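Local coordinates for protein lipase (Acinetobacter baumannii, PDB 4OPM) that is a putative lipase of the alpha/beta hydrolase fold that probably cleaves ester bonds of lipids such as triacylglycerols, at residues A227-T230 with K231-A235. Residues are numbered along the deposited sequence; the frame is centred on the assembly and turned at random.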
ATOM      1  N   ALA A 227      14.598   4.891  13.685  1.00 23.85           N
ATOM      2  CA  ALA A 227      15.932   4.304  13.523  1.00 24.10           C
ATOM      3  C   ALA A 227      16.061   3.035  14.377  1.00 29.31           C
ATOM      4  O   ALA A 227      16.671   2.061  13.932  1.00 29.95           O
ATOM      5  CB  ALA A 227      17.004   5.312  13.895  1.00 25.41           C
ATOM      6  N   VAL A 228      15.437   3.025  15.575  1.00 26.02           N
ATOM      7  CA  VAL A 228      15.440   1.861  16.471  1.00 26.88           C
ATOM      8  C   VAL A 228      14.663   0.710  15.795  1.00 28.86           C
ATOM      9  O   VAL A 228      15.145  -0.425  15.767  1.00 29.12           O
ATOM     10  CB  VAL A 228      14.899   2.213  17.889  1.00 32.13           C
ATOM     11  CG1 VAL A 228      14.619   0.958  18.718  1.00 32.77           C
ATOM     12  CG2 VAL A 228      15.863   3.139  18.630  1.00 32.96           C
ATOM     13  N   LEU A 229      13.498   1.016  15.208  1.00 24.74           N
ATOM     14  CA  LEU A 229      12.693   0.023  14.504  1.00 23.45           C
ATOM     15  C   LEU A 229      13.464  -0.561  13.293  1.00 25.81           C
ATOM     16  O   LEU A 229      13.557  -1.782  13.162  1.00 25.19           O
ATOM     17  CB  LEU A 229      11.351   0.635  14.039  1.00 23.46           C
ATOM     18  CG  LEU A 229      10.544  -0.172  12.982  1.00 27.26           C
ATOM     19  CD1 LEU A 229      10.019  -1.490  13.566  1.00 28.05           C
ATOM     20  CD2 LEU A 229       9.403   0.656  12.396  1.00 28.71           C
ATOM     21  N   THR A 230      13.984   0.306  12.408  1.00 22.33           N
ATOM     22  CA  THR A 230      14.663  -0.127  11.176  1.00 21.61           C
ATOM     23  C   THR A 230      15.958  -0.901  11.464  1.00 26.44           C
ATOM     24  O   THR A 230      16.295  -1.799  10.692  1.00 25.42           O
ATOM     25  CB  THR A 230      14.916   1.036  10.220  1.00 24.53           C
ATOM     26  OG1 THR A 230      15.669   2.048  10.890  1.00 23.39           O
ATOM     27  CG2 THR A 230      13.624   1.617   9.659  1.00 24.71           C
ATOM     28  N   LYS A 231      16.626  -0.625  12.608  1.00 25.38           N
ATOM     29  CA  LYS A 231      17.839  -1.337  13.030  1.00 26.78           C
ATOM     30  C   LYS A 231      17.560  -2.847  13.204  1.00 30.20           C
ATOM     31  O   LYS A 231      18.445  -3.657  12.971  1.00 31.52           O
ATOM     32  CB  LYS A 231      18.367  -0.733  14.355  1.00 31.15           C
ATOM     33  CG  LYS A 231      19.780  -1.155  14.733  1.00 49.96           C
ATOM     34  CD  LYS A 231      20.247  -0.474  16.011  1.00 64.00           C
ATOM     35  CE  LYS A 231      21.627  -0.943  16.399  1.00 79.63           C
ATOM     36  NZ  LYS A 231      22.043  -0.413  17.725  1.00 91.51           N
ATOM     37  N   THR A 232      16.331  -3.210  13.581  1.00 26.66           N
ATOM     38  CA  THR A 232      15.920  -4.597  13.833  1.00 27.19           C
ATOM     39  C   THR A 232      15.492  -5.345  12.541  1.00 30.37           C
ATOM     40  O   THR A 232      15.225  -6.552  12.607  1.00 30.76           O
ATOM     41  CB  THR A 232      14.770  -4.639  14.871  1.00 35.69           C
ATOM     42  OG1 THR A 232      13.556  -4.152  14.292  1.00 33.08           O
ATOM     43  CG2 THR A 232      15.089  -3.880  16.157  1.00 38.17           C
ATOM     44  N   ILE A 233      15.405  -4.642  11.389  1.00 24.05           N
ATOM     45  CA  ILE A 233      14.946  -5.246  10.130  1.00 22.77           C
ATOM     46  C   ILE A 233      16.145  -5.734   9.287  1.00 25.37           C
ATOM     47  O   ILE A 233      16.920  -4.925   8.787  1.00 25.47           O
ATOM     48  CB  ILE A 233      14.048  -4.250   9.338  1.00 24.61           C
ATOM     49  CG1 ILE A 233      12.787  -3.869  10.159  1.00 25.48           C
ATOM     50  CG2 ILE A 233      13.647  -4.847   7.969  1.00 22.89           C
ATOM     51  CD1 ILE A 233      12.007  -2.655   9.644  1.00 29.42           C
ATOM     52  N   ASP A 234      16.275  -7.053   9.124  1.00 22.90           N
ATOM     53  CA  ASP A 234      17.377  -7.661   8.360  1.00 23.51           C
ATOM     54  C   ASP A 234      16.906  -8.132   6.987  1.00 25.10           C
ATOM     55  O   ASP A 234      17.722  -8.595   6.193  1.00 25.09           O
ATOM     56  CB  ASP A 234      17.967  -8.868   9.130  1.00 27.22           C
ATOM     57  CG  ASP A 234      18.744  -8.534  10.396  1.00 47.45           C
ATOM     58  OD1 ASP A 234      19.037  -7.334  10.624  1.00 49.32           O
ATOM     59  OD2 ASP A 234      19.076  -9.473  11.148  1.00 59.18           O
ATOM     60  N   ALA A 235      15.598  -8.044   6.717  1.00 21.56           N
ATOM     61  CA  ALA A 235      15.015  -8.515   5.452  1.00 20.95           C
ATOM     62  C   ALA A 235      15.660  -7.836   4.226  1.00 22.43           C
ATOM     63  O   ALA A 235      15.888  -6.613   4.259  1.00 19.61           O
ATOM     64  CB  ALA A 235      13.514  -8.253   5.437  1.00 21.98           C
TER
HETATM   65  O   HOH W   1      18.571  -2.822   9.355  1.00 24.69           O
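T232 folds its side chain back onto the last turn of the helix before it, where L229 O takes most of its contact. Starting at the root, T232 CB sits 3.5 Å from L229 O; the side chain then branches. T232 OG1, placed between the backbone N and the carbonyl carbon of its own residue (chi1 72°), donates a short hydrogen bond of 2.6 Å to L229 O, lying in the carbonyl plane with a C=O...donor angle of 148°. T232 CG2, anti to the carbonyl carbon, comes within 3.5 Å of V228 O, one residue earlier. The backbone N of T232 also reaches L229 O, at 3.1 Å but from above the carbonyl plane, so one oxygen is gripped twice by the same residue.

The chain leaves helix 223-231 here for strand 237-242 of the central alpha/beta hydrolase sheet. The i to i+4 bond from K231 N to A227 O gives way to i to i+3 bonds, T232 N to L229 O and I233 N to T230 O, the latter 3.1 Å long. A water sits between T230 O and I233 O, within hydrogen-bonding distance of both.

I233 points back at the helix: I233 CD1 packs 4.4 Å from L229 CG, and both side chains also touch helix 121-132, L229 on L128 and I233 on L127 and A130. T230, buried, hydrogen-bonds through OG1 to F226 O one turn back.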